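Local coordinates for protein YHDH (Escherichia coli, PDB 1O89) that probably catalyses the NADPH-dependent reduction of acrylyl-CoA to propanoyl-CoA, working as a homodimer of the zinc-containing alcohol dehydrogenase family, at residues A[138-143]-A[314-319]. Residues are numbered along the deposited sequence; the frame is centred on the assembly and turned at random.
Sequences DARKAM and QAAKEI
A316 is the first residue of 314-319 to meet R140: its CB lies 4.1 Å from R140 NH2, oblique to the guanidinium, a light van der Waals touch beside the charged group. CB of K317 points away from 138-143, in the alternation of an extended chain, and the CB of E318 again points toward it. Here R140 makes a salt bridge, gripping one carboxylate oxygen side-on with two nitrogens: NE stands 2.8 Å and NH2 2.9 Å from E318 OE2. Both bonds are clearly bent. NE is met by the anti lone pair of OE2, whereas NH2 comes from above the carboxylate plane, the two flat groups being turned 74° apart. R140 spans the gap with CG anti to its own N (chi1 -166°) and the chain extended to NE, bridging backbones whose CA atoms are still 9.9 Å apart at R140 and E318. A methionine in place of R140 would probably leave the E318 carboxylate without its cationic mate and the link reduced to loose packing. D138 N-caps the helix, its OD1 accepting from K141 N at 2.9 Å. Away from the NADP(+) site, this surface packing joins the start of helix 139-161 to strand 317-319, parallel to strand 340-343; R140 and E318 both also rest on W57 of strand 51-59, in the same mixed sheet, consistent with the GroES-like catalytic domain.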
# COMPACT_ATOMS: atom_id res chain seq x y z
N ASP A 138 -3.49 13.44 30.51
CA ASP A 138 -2.99 12.82 31.75
C ASP A 138 -3.06 11.29 31.65
O ASP A 138 -3.46 10.73 30.62
CB ASP A 138 -3.75 13.37 32.98
CG ASP A 138 -5.24 13.02 32.98
OD1 ASP A 138 -5.64 11.98 32.43
OD2 ASP A 138 -6.11 13.73 33.54
N ALA A 139 -2.62 10.61 32.71
CA ALA A 139 -2.56 9.15 32.75
C ALA A 139 -3.91 8.48 32.43
O ALA A 139 -3.99 7.59 31.61
CB ALA A 139 -2.06 8.70 34.14
N ARG A 140 -4.98 8.95 33.06
CA ARG A 140 -6.29 8.35 32.85
C ARG A 140 -6.76 8.52 31.40
O ARG A 140 -7.16 7.56 30.76
CB ARG A 140 -7.33 8.94 33.81
CG ARG A 140 -8.63 8.17 33.90
CD ARG A 140 -9.53 8.62 35.06
NE ARG A 140 -10.73 7.81 35.16
CZ ARG A 140 -11.83 7.98 34.41
NH1 ARG A 140 -11.90 8.93 33.48
NH2 ARG A 140 -12.87 7.18 34.60
N LYS A 141 -6.70 9.75 30.90
CA LYS A 141 -7.10 10.04 29.52
C LYS A 141 -6.26 9.23 28.54
O LYS A 141 -6.78 8.71 27.56
CB LYS A 141 -6.95 11.54 29.21
CG LYS A 141 -7.91 12.44 29.95
CD LYS A 141 -7.67 13.91 29.59
CE LYS A 141 -8.72 14.83 30.21
NZ LYS A 141 -8.90 16.10 29.42
N ALA A 142 -4.97 9.11 28.81
CA ALA A 142 -4.08 8.37 27.92
C ALA A 142 -4.49 6.91 27.83
O ALA A 142 -4.41 6.31 26.77
CB ALA A 142 -2.63 8.49 28.37
N MET A 143 -4.93 6.33 28.92
CA MET A 143 -5.36 4.94 28.89
C MET A 143 -6.74 4.77 28.30
O MET A 143 -7.04 3.71 27.78
CB MET A 143 -5.28 4.32 30.28
CG MET A 143 -3.86 4.28 30.80
SD MET A 143 -2.85 3.22 29.77
CE MET A 143 -2.01 4.35 28.75
N GLN A 314 -16.72 9.86 28.01
CA GLN A 314 -17.40 8.57 27.92
C GLN A 314 -17.19 7.78 29.21
O GLN A 314 -16.12 7.81 29.81
CB GLN A 314 -16.91 7.75 26.71
CG GLN A 314 -17.19 8.42 25.35
CD GLN A 314 -17.44 7.43 24.21
OE1 GLN A 314 -16.51 6.78 23.72
NE2 GLN A 314 -18.70 7.34 23.77
N ALA A 315 -18.24 7.08 29.65
CA ALA A 315 -18.19 6.24 30.84
C ALA A 315 -17.15 5.13 30.70
O ALA A 315 -17.20 4.35 29.75
CB ALA A 315 -19.54 5.64 31.11
N ALA A 316 -16.21 5.08 31.64
CA ALA A 316 -15.23 4.01 31.73
C ALA A 316 -15.37 3.24 33.04
O ALA A 316 -15.61 3.84 34.09
CB ALA A 316 -13.83 4.59 31.63
N LYS A 317 -15.21 1.92 32.98
CA LYS A 317 -15.19 1.09 34.18
C LYS A 317 -13.78 1.04 34.76
O LYS A 317 -12.88 0.51 34.14
CB LYS A 317 -15.64 -0.34 33.86
CG LYS A 317 -17.14 -0.49 33.61
CD LYS A 317 -17.44 -0.68 32.13
CE LYS A 317 -18.85 -0.25 31.77
NZ LYS A 317 -18.92 1.18 31.36
N GLU A 318 -13.61 1.58 35.96
CA GLU A 318 -12.34 1.50 36.67
C GLU A 318 -12.38 0.26 37.55
O GLU A 318 -13.33 0.08 38.30
CB GLU A 318 -12.13 2.72 37.56
CG GLU A 318 -12.25 4.04 36.82
CD GLU A 318 -12.29 5.24 37.75
OE1 GLU A 318 -12.66 5.11 38.94
OE2 GLU A 318 -11.95 6.34 37.27
N ILE A 319 -11.35 -0.58 37.46
CA ILE A 319 -11.27 -1.79 38.26
C ILE A 319 -9.90 -1.91 38.93
O ILE A 319 -8.89 -1.37 38.46
CB ILE A 319 -11.57 -3.04 37.37
CG1 ILE A 319 -10.38 -3.40 36.47
CG2 ILE A 319 -12.80 -2.82 36.51
CD1 ILE A 319 -10.60 -4.69 35.67